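Local structure of putative branched-chain amino acid transport system substrate-binding protein (Rhodopseudomonas palustris, 3TX6) at residues K36-H41 with R296-A301; T59-F64 with S86-E91; K69-M74 with Q310-A315. The protein probably captures lignin-derived aromatic acids in the periplasm for an ABC transporter, and here holds 3-(4-hydroxyphenyl)pyruvic acid. All blocks are in the same frame, centred on the assembly; numbering follows the deposited sequence. Where two conformers were deposited one is given.

Contact 1: residues K36-H41 with R296-A301; sequences KEIGGH and RVVPVA
The pyrrolidine ring of P299 meets one methyl of I38: CG2 of I38 rests against the CG–CD bond of the proline, 3.8 Å from P299 CD, the two side chains crossing at about a right angle. The other ring nearby, the imidazole of H41, has the carbonyl O of I38 in its plane at the edge, while H41 ND1 bonds to the carbonyl O of N6. The methyl of I38 makes the contact.

The same I38 methyl also touches V298, with I38 CG2 3.7 Å from V298 CG1. Both branches that meet stand anti to their own backbone N, V298 CG1 at a chi1 of 164°, and these side chains too cross at about a right angle. I38 CG2 rests in the notch formed by V298 and P299, neighbours in sequence. The contact is purely apolar, and it is small. L294, a turn earlier on helix 282-304, extends the apolar surface under I38, and I8 does so beside V298. The helix is kinked here, where P299 has no N-H to give to the preceding turn.

I38 is held in place by its own backbone. I38 N bonds to H41 O at 2.9 Å, and H41 N returns a bond to I38 O at 2.9 Å, closing a type I' turn whose corners, G39 and G40, both have positive phi. This is a beta-hairpin with a two-residue type I' turn, joining strands 37-38 and 41-49 at the edge of the first lobe's sheet, with a late helix of the periplasmic binding protein fold packed against it.

Contact 2: residues T59-F64 with S86-E91; sequences TNARRF and SNVANE
Two neighbouring helices pack side by side here, with an apolar contact toward the sheet and a salt bridge on the outer, more exposed side. Helix 54-67 leads into strand 72-75 and helix 79-92 leaves it; A61 and A89, one from each helix, both rest on I73 of that strand. The short segments run nearly parallel, with their axes 9.0 Å apart and crossing at -27°.

The apolar part is A61 on V88. A61 CB presses against V88, 3.8 Å from CG1, and lies as near to V88 CB, so the valine meets the alanine with its branch point as well as a methyl. V88 CG1 also reaches the backbone of helix 54-67, lying 3.8 Å from R62 N.

Further out, R62 starts with CG anti to the backbone N (chi1 178°), then bends at chi2 and chi3, which swings the guanidinium across to E91. R62 NH2 gives E91 OE1 a bond of 2.8 Å, lying in the guanidinium plane but reaching the oxygen from above the carboxylate plane; the two flat groups stand 77° apart. A water closes a second path: it accepts from R62 NH1 at 2.9 Å and donates to E91 OE1 at 2.8 Å. OE1 thus takes both the direct and the water-mediated link, and together they should limit rotation of the guanidinium. R62 NH1 has a weak further bond to T66 OG1.

Such adjacent, nearly parallel helices on one face of a mainly parallel sheet belong to the successive beta-alpha-beta crossovers (41-49, 54-67, 72-75 and 72-75, 79-92, 96-98) of the Rossmann-like lobes of periplasmic binding proteins.

Contact 3: residues K69-M74 with Q310-A315; sequences KADVIM and QEFREA
In the first lobe of this type I periplasmic binding protein fold, the loop entering strand 72-75 is packed against the first turns of helix 310-322, a helix that comes after most strands of the second lobe, when the chain has returned to the first. D71 and F312 meet at the heart of it. D71 CB lies in the plane of the phenyl ring at its edge, 3.9 Å from F312 CE2, while D71 OD1 comes in obliquely to within 3.4 Å of F312 CD2. The carboxylate and ring planes are 77° apart, and the side chains cross at about a right angle. F312 gets there with CG anti to its own N (chi1 -168°), and its ring also packs on A301 and L302 of helix 282-304.

The acid itself is buried, and its hydrogen-bond partners come from distant parts of the chain: OD1 accepts from the N of G308, in the loop just before the helix, and OD2 from the N of T9 at the start of strand 8-14. One carboxylate thereby ties the helix approach to the sheet. A leucine here would probably leave the N-H groups of G308 and T9 without these acceptors and free the loop before the helix to shift. The positive R313 is close enough that it may favour the charged form of D71, though R313 NH1 is still 4.8 Å from D71 OD1.

R313 touches the loop with its aliphatic part. Its CD lies 3.7 Å from A70 O, and its CG lies 3.7 Å from D71 O, a buried carbonyl oxygen with no hydrogen-bond partner in the model.

Overall arrangement
All three contacts gather around the mixed sheet of the first lobe. Contacts 1 and 3 lie about 12 Å apart between centres and touch, A301 CB meeting F312 CE1 at 3.6 Å where helices 282-304 and 310-322 pack together. Contact 3 is equally far from contact 2 and joins it through strand 72-75: I73 packs on both helices of contact 2. Contacts 1 and 2, about 23 Å apart between centres, do not touch. Contact 2 is nested within the loop closed by contact 1, and the segments of contact 3 alternate with those of both others. The chain thus re-enters the first lobe late, then finishes the second lobe's sheet with strands 349-354 and 357-360.

Contact 1: residues K36-H41 with R296-A301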
ATOM      1  N   LYS A  36      12.547  -7.683  17.104  0.50 19.46           N
ATOM      2  CA  LYS A  36      12.132  -7.622  18.510  0.50 18.74           C
ATOM      3  C   LYS A  36      12.790  -6.454  19.267  0.50 17.97           C
ATOM      4  O   LYS A  36      12.276  -5.997  20.284  0.50 19.85           O
ATOM      5  CB  LYS A  36      12.516  -8.933  19.234  0.50 21.97           C
ATOM      6  CG  LYS A  36      11.596 -10.110  18.959  0.50 29.29           C
ATOM      7  CD  LYS A  36      12.109 -11.405  19.599  0.50 34.78           C
ATOM      8  CE  LYS A  36      12.093 -11.299  21.118  0.50 33.67           C
ATOM      9  NZ  LYS A  36      12.988 -12.259  21.806  0.50 33.68           N
ATOM     10  N   GLU A  37      13.926  -5.998  18.755  0.50 16.87           N
ATOM     11  CA  GLU A  37      14.814  -5.073  19.430  0.50 18.16           C
ATOM     12  C   GLU A  37      15.486  -4.293  18.331  0.50 18.61           C
ATOM     13  O   GLU A  37      15.678  -4.817  17.234  0.50 17.89           O
ATOM     14  CB  GLU A  37      15.897  -5.824  20.201  0.50 20.47           C
ATOM     15  CG  GLU A  37      15.427  -6.643  21.370  0.50 22.88           C
ATOM     16  CD  GLU A  37      16.498  -6.775  22.433  0.50 23.08           C
ATOM     17  OE1 GLU A  37      17.696  -6.498  22.165  0.50 22.75           O
ATOM     18  OE2 GLU A  37      16.127  -7.130  23.547  0.50 27.38           O
ATOM     19  N   ILE A  38      15.842  -3.037  18.606  1.00 18.87           N
ATOM     20  CA  ILE A  38      16.707  -2.271  17.715  1.00 18.54           C
ATOM     21  C   ILE A  38      17.747  -1.585  18.602  1.00 19.85           C
ATOM     22  O   ILE A  38      17.400  -0.912  19.552  1.00 20.96           O
ATOM     23  CB  ILE A  38      15.940  -1.257  16.845  1.00 21.37           C
ATOM     24  CG1 ILE A  38      14.895  -1.951  15.953  1.00 22.54           C
ATOM     25  CG2 ILE A  38      16.934  -0.456  16.000  1.00 24.68           C
ATOM     26  CD1 ILE A  38      13.965  -0.987  15.214  1.00 20.82           C
ATOM     27  N   GLY A  39      19.019  -1.798  18.316  1.00 22.17           N
ATOM     28  CA  GLY A  39      20.081  -1.129  19.081  1.00 26.52           C
ATOM     29  C   GLY A  39      20.113  -1.588  20.528  1.00 27.06           C
ATOM     30  O   GLY A  39      20.586  -0.867  21.407  1.00 29.92           O
ATOM     31  N   GLY A  40      19.600  -2.792  20.779  1.00 23.08           N
ATOM     32  CA  GLY A  40      19.519  -3.308  22.143  1.00 29.17           C
ATOM     33  C   GLY A  40      18.290  -2.851  22.889  1.00 19.99           C
ATOM     34  O   GLY A  40      18.033  -3.315  24.018  1.00 25.60           O
ATOM     35  N   HIS A  41      17.510  -1.954  22.278  1.00 20.66           N
ATOM     36  CA  HIS A  41      16.287  -1.483  22.905  1.00 17.54           C
ATOM     37  C   HIS A  41      15.130  -2.345  22.460  1.00 18.14           C
ATOM     38  O   HIS A  41      14.866  -2.458  21.254  1.00 18.84           O
ATOM     39  CB  HIS A  41      16.004  -0.030  22.592  1.00 16.17           C
ATOM     40  CG  HIS A  41      17.063   0.906  23.112  1.00 16.43           C
ATOM     41  ND1 HIS A  41      16.935   1.600  24.270  1.00 18.78           N
ATOM     42  CD2 HIS A  41      18.299   1.230  22.606  1.00 17.70           C
ATOM     43  CE1 HIS A  41      18.060   2.307  24.476  1.00 16.39           C
ATOM     44  NE2 HIS A  41      18.875   2.106  23.465  1.00 17.46           N
ATOM     45  N   ARG A 296      16.903   1.199  10.241  1.00 16.18           N
ATOM     46  CA  ARG A 296      17.850   2.226   9.750  1.00 16.61           C
ATOM     47  C   ARG A 296      17.787   3.496  10.590  1.00 16.81           C
ATOM     48  O   ARG A 296      18.842   4.045  10.961  1.00 19.02           O
ATOM     49  CB  ARG A 296      17.551   2.659   8.291  1.00 20.51           C
ATOM     50  CG  ARG A 296      18.102   1.731   7.260  1.00 27.28           C
ATOM     51  CD  ARG A 296      19.618   1.829   7.118  1.00 22.82           C
ATOM     52  NE  ARG A 296      20.170   3.072   6.594  1.00 24.66           N
ATOM     53  CZ  ARG A 296      20.335   3.381   5.293  1.00 22.69           C
ATOM     54  NH1 ARG A 296      19.948   2.587   4.315  1.00 22.41           N
ATOM     55  NH2 ARG A 296      20.880   4.526   4.973  1.00 21.46           N
ATOM     56  N   VAL A 297      16.572   3.986  10.879  1.00 15.82           N
ATOM     57  CA  VAL A 297      16.487   5.334  11.407  1.00 14.99           C
ATOM     58  C   VAL A 297      16.597   5.364  12.947  1.00 15.81           C
ATOM     59  O   VAL A 297      17.064   6.332  13.528  1.00 17.74           O
ATOM     60  CB  VAL A 297      15.237   6.103  10.964  1.00 15.74           C
ATOM     61  CG1 VAL A 297      15.219   6.366   9.461  1.00 17.74           C
ATOM     62  CG2 VAL A 297      13.937   5.509  11.470  1.00 16.49           C
ATOM     63  N   VAL A 298      16.129   4.333  13.621  1.00 14.05           N
ATOM     64  CA  VAL A 298      16.192   4.308  15.086  1.00 15.43           C
ATOM     65  C   VAL A 298      17.644   4.369  15.605  1.00 16.06           C
ATOM     66  O   VAL A 298      17.904   5.119  16.553  1.00 16.64           O
ATOM     67  CB  VAL A 298      15.392   3.105  15.668  1.00 16.73           C
ATOM     68  CG1 VAL A 298      15.777   2.845  17.146  1.00 20.24           C
ATOM     69  CG2 VAL A 298      13.879   3.340  15.480  1.00 19.45           C
ATOM     70  N   PRO A 299      18.577   3.558  15.038  1.00 16.11           N
ATOM     71  CA  PRO A 299      19.954   3.721  15.585  1.00 16.32           C
ATOM     72  C   PRO A 299      20.508   5.138  15.430  1.00 17.58           C
ATOM     73  O   PRO A 299      21.216   5.608  16.297  1.00 19.23           O
ATOM     74  CB  PRO A 299      20.781   2.670  14.815  1.00 17.12           C
ATOM     75  CG  PRO A 299      19.750   1.629  14.421  1.00 16.32           C
ATOM     76  CD  PRO A 299      18.481   2.410  14.117  1.00 16.77           C
ATOM     77  N   VAL A 300      20.136   5.832  14.353  1.00 15.30           N
ATOM     78  CA  VAL A 300      20.535   7.216  14.172  1.00 15.95           C
ATOM     79  C   VAL A 300      19.967   8.103  15.299  1.00 14.52           C
ATOM     80  O   VAL A 300      20.728   8.856  15.959  1.00 16.57           O
ATOM     81  CB  VAL A 300      20.138   7.760  12.782  1.00 17.69           C
ATOM     82  CG1 VAL A 300      20.473   9.256  12.653  1.00 18.25           C
ATOM     83  CG2 VAL A 300      20.792   6.952  11.677  1.00 20.43           C
ATOM     84  N   ALA A 301      18.676   7.949  15.547  1.00 15.54           N
ATOM     85  CA  ALA A 301      18.003   8.687  16.593  1.00 13.08           C
ATOM     86  C   ALA A 301      18.622   8.362  17.970  1.00 14.52           C
ATOM     87  O   ALA A 301      18.817   9.267  18.807  1.00 16.68           O
ATOM     88  CB  ALA A 301      16.477   8.431  16.557  1.00 15.15           C
TER

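Contact 2: residues T59-F64 with S86-E91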
ATOM      1  N   THR A  59      -9.111   7.586  17.111  1.00 13.80           N
ATOM      2  CA  THR A  59      -9.079   7.202  18.503  1.00 14.00           C
ATOM      3  C   THR A  59      -7.870   6.326  18.805  1.00 15.05           C
ATOM      4  O   THR A  59      -7.179   6.550  19.810  1.00 14.34           O
ATOM      5  CB  THR A  59     -10.370   6.474  18.888  1.00 16.27           C
ATOM      6  OG1 THR A  59     -11.455   7.396  18.823  1.00 19.90           O
ATOM      7  CG2 THR A  59     -10.276   5.839  20.285  1.00 16.00           C
ATOM      8  N   ASN A  60      -7.579   5.381  17.928  1.00 14.50           N
ATOM      9  CA  ASN A  60      -6.424   4.509  18.125  1.00 14.81           C
ATOM     10  C   ASN A  60      -5.142   5.295  18.109  1.00 14.13           C
ATOM     11  O   ASN A  60      -4.289   5.124  18.993  1.00 14.14           O
ATOM     12  CB  ASN A  60      -6.372   3.382  17.092  1.00 13.70           C
ATOM     13  CG  ASN A  60      -7.534   2.403  17.235  1.00 14.56           C
ATOM     14  OD1 ASN A  60      -8.265   2.406  18.235  1.00 16.16           O
ATOM     15  ND2 ASN A  60      -7.697   1.531  16.250  1.00 14.10           N
ATOM     16  N   ALA A  61      -4.963   6.146  17.105  1.00 13.93           N
ATOM     17  CA  ALA A  61      -3.761   6.943  16.992  1.00 14.70           C
ATOM     18  C   ALA A  61      -3.549   7.814  18.242  1.00 14.96           C
ATOM     19  O   ALA A  61      -2.421   7.936  18.736  1.00 14.83           O
ATOM     20  CB  ALA A  61      -3.765   7.809  15.686  1.00 15.16           C
ATOM     21  N   ARG A  62      -4.623   8.416  18.745  1.00 14.72           N
ATOM     22  CA  ARG A  62      -4.538   9.221  19.924  1.00 15.48           C
ATOM     23  C   ARG A  62      -4.149   8.403  21.152  1.00 15.28           C
ATOM     24  O   ARG A  62      -3.326   8.847  21.938  1.00 15.86           O
ATOM     25  CB  ARG A  62      -5.857   9.969  20.138  1.00 15.35           C
ATOM     26  CG  ARG A  62      -5.896  10.822  21.391  1.00 15.32           C
ATOM     27  CD  ARG A  62      -4.751  11.814  21.555  1.00 16.88           C
ATOM     28  NE  ARG A  62      -4.705  12.728  20.440  1.00 16.31           N
ATOM     29  CZ  ARG A  62      -3.817  13.717  20.294  1.00 15.03           C
ATOM     30  NH1 ARG A  62      -2.845  13.866  21.174  1.00 19.33           N
ATOM     31  NH2 ARG A  62      -3.836  14.473  19.197  1.00 17.19           N
ATOM     32  N   ARG A  63      -4.721   7.199  21.293  1.00 13.81           N
ATOM     33  CA  ARG A  63      -4.343   6.332  22.410  1.00 15.91           C
ATOM     34  C   ARG A  63      -2.846   6.061  22.359  1.00 15.57           C
ATOM     35  O   ARG A  63      -2.157   6.073  23.357  1.00 18.12           O
ATOM     36  CB  ARG A  63      -5.069   4.985  22.365  1.00 18.16           C
ATOM     37  CG  ARG A  63      -6.530   5.024  22.755  1.00 21.27           C
ATOM     38  CD  ARG A  63      -7.212   3.660  22.752  1.00 24.88           C
ATOM     39  NE  ARG A  63      -6.575   2.820  23.736  1.00 25.95           N
ATOM     40  CZ  ARG A  63      -6.599   1.503  23.772  1.00 24.44           C
ATOM     41  NH1 ARG A  63      -7.262   0.796  22.900  1.00 24.50           N
ATOM     42  NH2 ARG A  63      -5.936   0.894  24.749  1.00 32.75           N
ATOM     43  N   PHE A  64      -2.296   5.850  21.167  1.00 14.93           N
ATOM     44  CA  PHE A  64      -0.886   5.590  21.072  1.00 15.47           C
ATOM     45  C   PHE A  64      -0.061   6.793  21.512  1.00 17.60           C
ATOM     46  O   PHE A  64       0.965   6.637  22.156  1.00 17.63           O
ATOM     47  CB  PHE A  64      -0.440   5.230  19.645  1.00 13.80           C
ATOM     48  CG  PHE A  64      -1.154   4.054  19.039  1.00 13.94           C
ATOM     49  CD1 PHE A  64      -1.489   2.953  19.794  1.00 14.42           C
ATOM     50  CD2 PHE A  64      -1.381   4.022  17.665  1.00 14.95           C
ATOM     51  CE1 PHE A  64      -2.095   1.859  19.216  1.00 16.50           C
ATOM     52  CE2 PHE A  64      -2.015   2.954  17.089  1.00 17.09           C
ATOM     53  CZ  PHE A  64      -2.350   1.860  17.855  1.00 16.49           C
ATOM     54  N   SER A  86      -2.730  10.334  10.049  1.00 13.19           N
ATOM     55  CA  SER A  86      -1.830  11.432   9.701  1.00 12.87           C
ATOM     56  C   SER A  86      -2.214  12.728  10.389  1.00 13.22           C
ATOM     57  O   SER A  86      -1.323  13.450  10.893  1.00 14.73           O
ATOM     58  CB  SER A  86      -1.732  11.618   8.151  1.00 14.00           C
ATOM     59  OG  SER A  86      -0.828  12.617   7.823  1.00 15.18           O
ATOM     60  N   ASN A  87      -3.528  13.006  10.463  1.00 14.17           N
ATOM     61  CA  ASN A  87      -4.028  14.181  11.168  1.00 17.58           C
ATOM     62  C   ASN A  87      -3.565  14.169  12.622  1.00 14.85           C
ATOM     63  O   ASN A  87      -3.050  15.167  13.120  1.00 18.00           O
ATOM     64  CB  ASN A  87      -5.550  14.273  11.140  1.00 22.83           C
ATOM     65  CG  ASN A  87      -6.092  14.597   9.760  1.00 26.84           C
ATOM     66  OD1 ASN A  87      -5.380  15.112   8.878  1.00 29.20           O
ATOM     67  ND2 ASN A  87      -7.359  14.244   9.544  1.00 35.82           N
ATOM     68  N   VAL A  88      -3.698  13.017  13.269  1.00 14.68           N
ATOM     69  CA  VAL A  88      -3.316  12.888  14.671  1.00 13.61           C
ATOM     70  C   VAL A  88      -1.790  13.041  14.849  1.00 15.06           C
ATOM     71  O   VAL A  88      -1.321  13.766  15.735  1.00 15.15           O
ATOM     72  CB  VAL A  88      -3.821  11.573  15.279  1.00 15.51           C
ATOM     73  CG1 VAL A  88      -3.279  11.391  16.716  1.00 16.64           C
ATOM     74  CG2 VAL A  88      -5.350  11.552  15.276  1.00 17.70           C
ATOM     75  N   ALA A  89      -1.035  12.348  13.991  1.00 13.15           N
ATOM     76  CA  ALA A  89       0.407  12.314  14.041  1.00 13.39           C
ATOM     77  C   ALA A  89       0.981  13.702  13.905  1.00 13.18           C
ATOM     78  O   ALA A  89       1.918  14.064  14.622  1.00 15.38           O
ATOM     79  CB  ALA A  89       0.994  11.388  12.979  1.00 16.06           C
ATOM     80  N   ASN A  90       0.449  14.474  12.962  1.00 13.33           N
ATOM     81  CA  ASN A  90       0.966  15.801  12.737  1.00 15.71           C
ATOM     82  C   ASN A  90       0.618  16.793  13.837  1.00 15.78           C
ATOM     83  O   ASN A  90       1.387  17.722  14.104  1.00 18.89           O
ATOM     84  CB  ASN A  90       0.583  16.349  11.374  1.00 16.49           C
ATOM     85  CG  ASN A  90       1.449  15.774  10.267  1.00 12.26           C
ATOM     86  OD1 ASN A  90       2.511  16.310   9.966  1.00 15.73           O
ATOM     87  ND2 ASN A  90       1.029  14.619   9.697  1.00 13.80           N
ATOM     88  N   GLU A  91      -0.498  16.590  14.497  1.00 14.98           N
ATOM     89  CA  GLU A  91      -0.893  17.448  15.626  1.00 15.60           C
ATOM     90  C   GLU A  91      -0.090  17.118  16.889  1.00 14.06           C
ATOM     91  O   GLU A  91       0.401  18.030  17.584  1.00 16.72           O
ATOM     92  CB  GLU A  91      -2.393  17.267  15.863  1.00 14.67           C
ATOM     93  CG  GLU A  91      -2.983  18.315  16.800  1.00 14.43           C
ATOM     94  CD  GLU A  91      -2.959  17.996  18.263  1.00 14.25           C
ATOM     95  OE1 GLU A  91      -2.495  16.909  18.645  1.00 16.19           O
ATOM     96  OE2 GLU A  91      -3.418  18.858  19.055  1.00 17.92           O
TER
HETATM   97  O   HOH W   1      -1.196  16.306  21.027  1.00 20.46           O

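Contact 3: residues K69-M74 with Q310-A315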
ATOM      1  N   LYS A  69       2.467   6.981  24.786  1.00 21.42           N
ATOM      2  CA  LYS A  69       3.583   7.862  24.567  1.00 18.77           C
ATOM      3  C   LYS A  69       4.478   7.310  23.438  1.00 17.86           C
ATOM      4  O   LYS A  69       5.692   7.294  23.540  1.00 21.05           O
ATOM      5  CB  LYS A  69       4.334   8.076  25.879  1.00 24.12           C
ATOM      6  CG  LYS A  69       3.486   8.746  26.977  1.00 30.24           C
ATOM      7  CD  LYS A  69       4.021   8.322  28.346  1.00 37.86           C
ATOM      8  CE  LYS A  69       3.053   8.533  29.507  1.00 41.72           C
ATOM      9  NZ  LYS A  69       3.334   9.757  30.308  1.00 53.70           N
ATOM     10  N   ALA A  70       3.859   6.881  22.349  1.00 17.39           N
ATOM     11  CA  ALA A  70       4.560   6.172  21.281  1.00 15.85           C
ATOM     12  C   ALA A  70       5.658   7.037  20.670  1.00 13.71           C
ATOM     13  O   ALA A  70       5.458   8.258  20.535  1.00 14.68           O
ATOM     14  CB  ALA A  70       3.579   5.760  20.175  1.00 18.26           C
ATOM     15  N   ASP A  71       6.757   6.452  20.289  1.00 13.00           N
ATOM     16  CA  ASP A  71       7.780   7.121  19.482  1.00 14.24           C
ATOM     17  C   ASP A  71       7.421   7.195  18.017  1.00 13.84           C
ATOM     18  O   ASP A  71       7.849   8.088  17.333  1.00 15.09           O
ATOM     19  CB  ASP A  71       9.070   6.351  19.678  1.00 14.32           C
ATOM     20  CG  ASP A  71       9.525   6.371  21.132  1.00 16.27           C
ATOM     21  OD1 ASP A  71       9.793   7.437  21.675  1.00 17.70           O
ATOM     22  OD2 ASP A  71       9.590   5.271  21.735  1.00 15.90           O
ATOM     23  N   VAL A  72       6.712   6.170  17.534  1.00 13.20           N
ATOM     24  CA  VAL A  72       6.293   6.052  16.122  1.00 13.26           C
ATOM     25  C   VAL A  72       4.898   5.467  16.082  1.00 13.37           C
ATOM     26  O   VAL A  72       4.583   4.577  16.899  1.00 14.53           O
ATOM     27  CB  VAL A  72       7.253   5.099  15.328  1.00 15.03           C
ATOM     28  CG1 VAL A  72       6.887   4.983  13.863  1.00 15.21           C
ATOM     29  CG2 VAL A  72       8.705   5.573  15.476  1.00 15.92           C
ATOM     30  N   ILE A  73       4.090   5.925  15.126  1.00 13.31           N
ATOM     31  CA  ILE A  73       2.789   5.327  14.865  1.00 13.44           C
ATOM     32  C   ILE A  73       2.704   4.887  13.413  1.00 12.75           C
ATOM     33  O   ILE A  73       3.344   5.473  12.529  1.00 14.64           O
ATOM     34  CB  ILE A  73       1.623   6.230  15.324  1.00 14.67           C
ATOM     35  CG1 ILE A  73       1.493   7.483  14.557  1.00 17.80           C
ATOM     36  CG2 ILE A  73       1.717   6.483  16.804  1.00 16.09           C
ATOM     37  CD1 ILE A  73       0.251   8.300  14.946  1.00 21.02           C
HETATM   38  N   MSE A  74       1.959   3.812  13.186  0.50 13.08           N
HETATM   39  CA  MSE A  74       1.833   3.214  11.868  0.50 12.04           C
HETATM   40  C   MSE A  74       0.371   2.935  11.574  0.50 12.36           C
HETATM   41  O   MSE A  74      -0.425   2.657  12.450  0.50 13.13           O
HETATM   42  CB  MSE A  74       2.555   1.860  11.781  0.50 12.58           C
HETATM   43  CG  MSE A  74       3.995   1.928  12.248  0.50 15.64           C
HETATM   44 SE   MSE A  74       4.881   0.205  12.120  0.50 19.80          SE
HETATM   45  CE  MSE A  74       3.750  -0.556  10.750  0.50 14.16           C
ATOM     46  N   GLN A 310      10.354  13.826  23.171  1.00 18.96           N
ATOM     47  CA  GLN A 310      10.149  14.583  21.944  1.00 16.86           C
ATOM     48  C   GLN A 310      11.422  14.651  21.098  1.00 17.43           C
ATOM     49  O   GLN A 310      11.334  14.660  19.875  1.00 18.46           O
ATOM     50  CB  GLN A 310       9.552  15.992  22.175  1.00 19.42           C
ATOM     51  CG  GLN A 310       9.049  16.657  20.871  1.00 23.02           C
ATOM     52  CD  GLN A 310       7.961  15.846  20.132  1.00 25.22           C
ATOM     53  OE1 GLN A 310       7.084  15.242  20.764  1.00 31.75           O
ATOM     54  NE2 GLN A 310       8.002  15.852  18.797  1.00 19.54           N
ATOM     55  N   GLU A 311      12.566  14.789  21.758  1.00 18.23           N
ATOM     56  CA  GLU A 311      13.851  14.841  21.061  1.00 18.39           C
ATOM     57  C   GLU A 311      14.073  13.585  20.198  1.00 17.32           C
ATOM     58  O   GLU A 311      14.607  13.675  19.099  1.00 16.32           O
ATOM     59  CB  GLU A 311      14.997  15.039  22.046  1.00 21.66           C
ATOM     60  CG  GLU A 311      14.962  16.397  22.706  1.00 27.39           C
ATOM     61  CD  GLU A 311      14.242  16.435  24.057  1.00 35.62           C
ATOM     62  OE1 GLU A 311      13.211  15.765  24.307  1.00 28.16           O
ATOM     63  OE2 GLU A 311      14.746  17.162  24.915  1.00 49.82           O
ATOM     64  N   PHE A 312      13.618  12.440  20.698  1.00 17.23           N
ATOM     65  CA  PHE A 312      13.710  11.184  19.938  1.00 16.84           C
ATOM     66  C   PHE A 312      12.790  11.176  18.724  1.00 15.36           C
ATOM     67  O   PHE A 312      13.199  10.816  17.623  1.00 15.62           O
ATOM     68  CB  PHE A 312      13.413  10.027  20.844  1.00 16.44           C
ATOM     69  CG  PHE A 312      13.740   8.670  20.273  1.00 15.42           C
ATOM     70  CD1 PHE A 312      15.046   8.223  20.093  1.00 18.71           C
ATOM     71  CD2 PHE A 312      12.708   7.817  19.917  1.00 15.00           C
ATOM     72  CE1 PHE A 312      15.266   6.960  19.557  1.00 18.35           C
ATOM     73  CE2 PHE A 312      12.934   6.569  19.446  1.00 20.06           C
ATOM     74  CZ  PHE A 312      14.207   6.138  19.279  1.00 17.39           C
ATOM     75  N   ARG A 313      11.566  11.636  18.915  0.50 14.39           N
ATOM     76  CA  ARG A 313      10.630  11.752  17.814  0.50 13.97           C
ATOM     77  C   ARG A 313      11.172  12.694  16.731  0.50 13.99           C
ATOM     78  O   ARG A 313      11.108  12.383  15.529  0.50 14.65           O
ATOM     79  CB  ARG A 313       9.257  12.184  18.339  0.50 14.36           C
ATOM     80  CG  ARG A 313       8.613  11.126  19.235  0.50 15.92           C
ATOM     81  CD  ARG A 313       7.155  11.439  19.550  0.50 19.42           C
ATOM     82  NE  ARG A 313       6.982  12.612  20.407  0.50 25.47           N
ATOM     83  CZ  ARG A 313       6.985  12.568  21.738  0.50 23.59           C
ATOM     84  NH1 ARG A 313       7.123  11.426  22.347  0.50 26.38           N
ATOM     85  NH2 ARG A 313       6.807  13.660  22.453  0.50 26.48           N
ATOM     86  N   GLU A 314      11.743  13.817  17.153  1.00 14.67           N
ATOM     87  CA  GLU A 314      12.338  14.746  16.223  1.00 15.39           C
ATOM     88  C   GLU A 314      13.539  14.120  15.502  1.00 15.31           C
ATOM     89  O   GLU A 314      13.709  14.306  14.310  1.00 16.21           O
ATOM     90  CB  GLU A 314      12.716  16.036  16.960  1.00 16.64           C
ATOM     91  CG  GLU A 314      13.457  17.048  16.120  1.00 19.77           C
ATOM     92  CD  GLU A 314      12.599  17.720  15.067  1.00 18.50           C
ATOM     93  OE1 GLU A 314      11.381  17.484  14.987  1.00 20.19           O
ATOM     94  OE2 GLU A 314      13.163  18.557  14.333  1.00 25.34           O
ATOM     95  N   ALA A 315      14.367  13.375  16.217  1.00 14.39           N
ATOM     96  CA  ALA A 315      15.560  12.751  15.617  1.00 14.37           C
ATOM     97  C   ALA A 315      15.137  11.665  14.617  1.00 15.69           C
ATOM     98  O   ALA A 315      15.793  11.496  13.589  1.00 15.77           O
ATOM     99  CB  ALA A 315      16.499  12.183  16.677  1.00 16.38           C
TER